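Glial cell-derived neurotrophic factor (Rattus norvegicus, PDB 1AGQ) acts as a secreted, cystine-knot growth factor that supports neurons, probably by engaging cell-surface receptors as a disulfide-linked dimer. Local coordinates at residues B[112-117]-B[122-127]; B[79-84]-B[99-104]. One frame throughout, in Å; residues are numbered along the deposited sequence. Where two conformers were deposited one is given.

Interaction 1. Residues B[112-117]-B[122-127]; sequences LSFLDD and HILRKH
His122 places its CB over the Phe114 ring and reaches on to Asp116, so its side chain touches Phe114 on the facing strand and Asp116 just beyond its end. Starting at the root, CB sits over one face of the Phe114 ring, towards its rim, 3.8 Å from Phe114 CZ, in a CH-pi contact. With CG swung opposite the carbonyl carbon (chi1 -63°), the imidazole continues past the phenyl instead of stacking on it, and the two ring planes meet at 38°. Further out, CD2 passes 3.8 Å from Asp116 CB, and at the tip NE2 donates to Asp116 OD2 at 3.0 Å. The acceptor lies in the plane of the imidazole, whereas the donor approaches the carboxylate from 54° above its plane. The carboxylate's other oxygen, OD1, takes the backbone N of Val120 in the turn, which steadies the group, and the negative charge of Asp116 would tend to favour a protonated imidazole. Tyr58 meets both aromatic rings edge-to-face. An alanine here keeps CB over Phe114, but Asp116 OD2 would probably be left without its imidazole donor and Tyr58 without one of the rings it packs against. Along the same face, Leu124 CG meets the edge of the phenyl, 4.0 Å from Phe114 CE1. Leu112 runs beside Leu124, its CD2 3.9 Å from Leu124 CD1, and its CB lies 3.7 Å from His127 NE2. The other face carries Ser113 and Ile123, a non-hydrogen-bonded pair; Ser113 OG bonds to Tyr121 OH. Paired backbone bonds join Leu112 to Leu124 and Phe114 to His122. This is a regular two-stranded antiparallel hairpin, the end of a long beta finger of the TGF-beta-like cystine-knot fold.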
# COMPACT_ATOMS: atom_id res chain seq x y z
N LEU B 112 -17.24 17.68 3.71
CA LEU B 112 -16.74 18.98 3.26
C LEU B 112 -17.97 19.89 3.21
O LEU B 112 -18.93 19.60 2.49
CB LEU B 112 -16.11 18.87 1.85
CG LEU B 112 -15.91 20.22 1.14
CD1 LEU B 112 -15.01 21.11 1.98
CD2 LEU B 112 -15.31 20.00 -0.23
N SER B 113 -17.94 20.96 4.01
CA SER B 113 -19.02 21.94 4.09
C SER B 113 -18.53 23.20 3.39
O SER B 113 -17.35 23.56 3.52
CB SER B 113 -19.31 22.31 5.55
OG SER B 113 -20.06 21.32 6.21
N PHE B 114 -19.40 23.85 2.65
CA PHE B 114 -19.00 25.09 1.98
C PHE B 114 -20.23 25.86 1.55
O PHE B 114 -21.35 25.32 1.49
CB PHE B 114 -18.09 24.81 0.77
CG PHE B 114 -18.75 24.06 -0.35
CD1 PHE B 114 -18.82 22.67 -0.34
CD2 PHE B 114 -19.33 24.75 -1.42
CE1 PHE B 114 -19.45 21.97 -1.36
CE2 PHE B 114 -19.97 24.05 -2.46
CZ PHE B 114 -20.02 22.66 -2.42
N LEU B 115 -20.03 27.15 1.30
CA LEU B 115 -21.13 27.97 0.83
C LEU B 115 -20.79 28.20 -0.64
O LEU B 115 -19.62 28.44 -0.99
CB LEU B 115 -21.21 29.30 1.61
CG LEU B 115 -21.45 29.25 3.14
CD1 LEU B 115 -21.59 30.66 3.68
CD2 LEU B 115 -22.71 28.45 3.46
N ASP B 116 -21.78 28.07 -1.52
CA ASP B 116 -21.53 28.27 -2.93
C ASP B 116 -21.55 29.75 -3.24
O ASP B 116 -21.65 30.58 -2.33
CB ASP B 116 -22.54 27.51 -3.79
CG ASP B 116 -23.95 28.06 -3.70
OD1 ASP B 116 -24.17 29.15 -3.13
OD2 ASP B 116 -24.86 27.36 -4.20
N ASP B 117 -21.44 30.09 -4.53
CA ASP B 117 -21.42 31.48 -4.96
C ASP B 117 -22.64 32.28 -4.50
O ASP B 117 -22.55 33.50 -4.32
CB ASP B 117 -21.26 31.55 -6.48
CG ASP B 117 -19.84 31.25 -6.92
OD1 ASP B 117 -18.90 31.47 -6.12
OD2 ASP B 117 -19.65 30.80 -8.07
N HIS B 122 -23.83 23.78 1.46
CA HIS B 122 -23.80 22.44 0.89
C HIS B 122 -22.80 21.61 1.66
O HIS B 122 -21.81 22.14 2.18
CB HIS B 122 -23.33 22.47 -0.56
CG HIS B 122 -24.21 23.23 -1.48
ND1 HIS B 122 -25.44 22.75 -1.90
CD2 HIS B 122 -24.03 24.41 -2.12
CE1 HIS B 122 -25.96 23.61 -2.76
NE2 HIS B 122 -25.13 24.62 -2.91
N ILE B 123 -23.04 20.30 1.74
CA ILE B 123 -22.09 19.41 2.42
C ILE B 123 -21.89 18.18 1.53
O ILE B 123 -22.84 17.64 0.96
CB ILE B 123 -22.62 18.99 3.84
CG1 ILE B 123 -21.66 18.00 4.50
CG2 ILE B 123 -24.00 18.37 3.73
CD1 ILE B 123 -21.77 17.94 5.99
N LEU B 124 -20.64 17.80 1.34
CA LEU B 124 -20.33 16.62 0.55
C LEU B 124 -19.96 15.59 1.62
O LEU B 124 -19.11 15.86 2.48
CB LEU B 124 -19.14 16.87 -0.37
CG LEU B 124 -19.34 18.01 -1.38
CD1 LEU B 124 -18.08 18.16 -2.21
CD2 LEU B 124 -20.55 17.72 -2.25
N ARG B 125 -20.64 14.44 1.59
CA ARG B 125 -20.41 13.37 2.56
C ARG B 125 -19.98 12.08 1.82
O ARG B 125 -20.54 11.75 0.77
CB ARG B 125 -21.72 13.07 3.31
CG ARG B 125 -22.28 14.16 4.20
CD ARG B 125 -23.65 13.72 4.72
NE ARG B 125 -24.20 14.65 5.69
CZ ARG B 125 -24.00 14.57 7.00
NH1 ARG B 125 -23.25 13.59 7.50
NH2 ARG B 125 -24.51 15.48 7.82
N LYS B 126 -18.97 11.38 2.35
CA LYS B 126 -18.49 10.16 1.71
C LYS B 126 -18.26 10.44 0.22
O LYS B 126 -18.71 9.69 -0.66
CB LYS B 126 -19.53 9.04 1.88
CG LYS B 126 -19.63 8.51 3.31
CD LYS B 126 -20.88 7.65 3.50
N HIS B 127 -17.52 11.51 -0.05
CA HIS B 127 -17.23 11.98 -1.40
C HIS B 127 -15.79 11.75 -1.86
O HIS B 127 -15.48 11.85 -3.04
CB HIS B 127 -17.52 13.48 -1.47
CG HIS B 127 -16.61 14.31 -0.61
ND1 HIS B 127 -16.60 14.22 0.77
CD2 HIS B 127 -15.68 15.23 -0.93
CE1 HIS B 127 -15.69 15.05 1.25
NE2 HIS B 127 -15.12 15.68 0.24

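Interaction 2. Residues B[79-84]-B[99-104]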
# COMPACT_ATOMS: atom_id res chain seq x y z
N MET B 79 -12.78 -15.51 4.34
CA MET B 79 -13.15 -16.90 4.16
C MET B 79 -14.07 -16.97 2.94
O MET B 79 -14.01 -17.89 2.12
CB MET B 79 -13.91 -17.38 5.39
CG MET B 79 -14.37 -18.81 5.28
SD MET B 79 -13.02 -19.83 4.69
CE MET B 79 -12.40 -20.47 6.26
N TYR B 80 -14.95 -15.99 2.84
CA TYR B 80 -15.90 -15.89 1.74
C TYR B 80 -15.21 -15.90 0.37
O TYR B 80 -15.57 -16.67 -0.52
CB TYR B 80 -16.73 -14.62 1.93
CG TYR B 80 -17.71 -14.35 0.81
CD1 TYR B 80 -18.92 -15.06 0.72
CD2 TYR B 80 -17.45 -13.36 -0.13
CE1 TYR B 80 -19.84 -14.77 -0.31
CE2 TYR B 80 -18.35 -13.07 -1.15
CZ TYR B 80 -19.54 -13.78 -1.23
OH TYR B 80 -20.42 -13.46 -2.24
N ASP B 81 -14.20 -15.05 0.21
CA ASP B 81 -13.49 -14.96 -1.05
C ASP B 81 -12.68 -16.20 -1.38
O ASP B 81 -12.50 -16.55 -2.54
CB ASP B 81 -12.60 -13.72 -1.04
CG ASP B 81 -13.41 -12.46 -1.22
OD1 ASP B 81 -14.20 -12.42 -2.19
OD2 ASP B 81 -13.29 -11.53 -0.40
N LYS B 82 -12.18 -16.87 -0.35
CA LYS B 82 -11.41 -18.10 -0.55
C LYS B 82 -12.35 -19.14 -1.12
O LYS B 82 -12.00 -19.90 -2.03
CB LYS B 82 -10.84 -18.60 0.79
CG LYS B 82 -9.55 -17.90 1.22
CD LYS B 82 -9.06 -18.41 2.57
CE LYS B 82 -7.89 -17.57 3.08
NZ LYS B 82 -8.38 -16.34 3.78
N ILE B 83 -13.55 -19.18 -0.56
CA ILE B 83 -14.58 -20.12 -1.00
C ILE B 83 -14.97 -19.85 -2.45
O ILE B 83 -15.08 -20.77 -3.25
CB ILE B 83 -15.80 -20.05 -0.07
CG1 ILE B 83 -15.40 -20.63 1.30
CG2 ILE B 83 -17.00 -20.85 -0.68
CD1 ILE B 83 -16.49 -20.54 2.34
N LEU B 84 -15.18 -18.58 -2.80
CA LEU B 84 -15.51 -18.23 -4.18
C LEU B 84 -14.45 -18.70 -5.18
O LEU B 84 -14.78 -19.21 -6.26
CB LEU B 84 -15.70 -16.70 -4.28
CG LEU B 84 -17.01 -16.13 -3.75
CD1 LEU B 84 -17.11 -14.65 -4.10
CD2 LEU B 84 -18.19 -16.87 -4.36
N GLY B 99 -19.63 -11.74 -7.53
CA GLY B 99 -18.85 -10.53 -7.41
C GLY B 99 -17.57 -10.74 -6.62
O GLY B 99 -17.62 -11.10 -5.44
N GLN B 100 -16.43 -10.53 -7.27
CA GLN B 100 -15.13 -10.67 -6.62
C GLN B 100 -14.87 -9.40 -5.81
O GLN B 100 -15.56 -8.40 -6.00
CB GLN B 100 -14.01 -10.84 -7.66
CG GLN B 100 -14.00 -12.20 -8.31
CD GLN B 100 -15.19 -12.39 -9.22
OE1 GLN B 100 -15.82 -11.41 -9.63
NE2 GLN B 100 -15.50 -13.64 -9.55
N ALA B 101 -13.90 -9.45 -4.91
CA ALA B 101 -13.57 -8.28 -4.08
C ALA B 101 -13.05 -7.15 -4.97
O ALA B 101 -12.42 -7.40 -6.01
CB ALA B 101 -12.52 -8.67 -3.03
N CYS B 102 -13.34 -5.91 -4.58
CA CYS B 102 -12.88 -4.77 -5.36
C CYS B 102 -12.16 -3.75 -4.48
O CYS B 102 -12.41 -3.64 -3.28
CB CYS B 102 -14.04 -4.06 -6.09
SG CYS B 102 -15.45 -3.53 -5.10
N CYS B 103 -11.26 -3.00 -5.11
CA CYS B 103 -10.49 -1.97 -4.42
C CYS B 103 -11.40 -0.75 -4.29
O CYS B 103 -11.74 -0.12 -5.29
CB CYS B 103 -9.23 -1.66 -5.24
SG CYS B 103 -8.15 -0.44 -4.44
N ARG B 104 -11.79 -0.43 -3.07
CA ARG B 104 -12.72 0.65 -2.75
C ARG B 104 -12.35 1.37 -1.46
O ARG B 104 -11.49 0.92 -0.70
CB ARG B 104 -14.12 0.05 -2.59
CG ARG B 104 -14.60 -0.73 -3.79
CD ARG B 104 -15.30 0.20 -4.76
NE ARG B 104 -16.39 0.88 -4.07
CZ ARG B 104 -17.02 1.94 -4.56
NH1 ARG B 104 -16.69 2.45 -5.71
NH2 ARG B 104 -18.03 2.48 -3.83
O HOH W 1 -19.71 -11.53 -4.16
O HOH W 2 -13.31 -12.18 -4.75
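Leu84 and Asp81, one helical turn apart, face the extended chain at Gly99 and Ala101 without a direct hydrogen bond. Leu84 CD1 rests 3.8 Å from Gly99 O, and the Asp81 carboxylate lies beside the methyl of Ala101, OD2 to CB 4.0 Å. A water carries the polar link: it donates to Asp81 OD1 at 2.7 Å and accepts from Ala101 N at 2.8 Å. Asp81 CG stands opposite its own carbonyl carbon (chi1 -75°), which sends the carboxylate across to this water. A second water bonds Tyr80 OH at 2.8 Å in the plane of the ring; its very short approach to Gly99 O is doubtful. Such a sparse, hydrated contact suits the dimer layout of the TGF-beta-like fold, in which the helix of one subunit packs chiefly against the other: Tyr80 touches Pro105 of the second subunit, and Ile83 its Phe66. Across that dimer interface, Asp81 OD1 also forms a salt bridge with Arg104 NH1 of the second subunit, and Arg104 of this chain pairs in the same way with Asp81 of the second subunit. What sets these groups in place lies just behind them. Leu84 CG sits over one face of the Tyr80 ring, while Asp81 N bonds Thr78 OG1 at the start of the helix. On the other segment, Cys102 is disulfide-bonded to Cys102 of the second subunit, and Cys103 to Cys42 within the knot.

The two contacts sit on opposite sides of the chain's centre, their own centres about 33 Å apart, and share no secondary-structure element. Both are partly buried: Phe114 and Leu124 are buried in interaction 1, Asp81 and Leu84 in interaction 2 beside partly exposed Gly99 and Ala101. Interaction 1 is local, a hairpin zipped by backbone bonds, with aromatic and leucine side chains on one face. Interaction 2 is smaller and looser: a helix and an extended segment meet mainly through water, with Asp81 and Arg104 paired to charges of the second subunit. Both reach that subunit: Leu124 and His127 pack on its Met79, and Met79 of this chain packs on Arg125 of the second subunit.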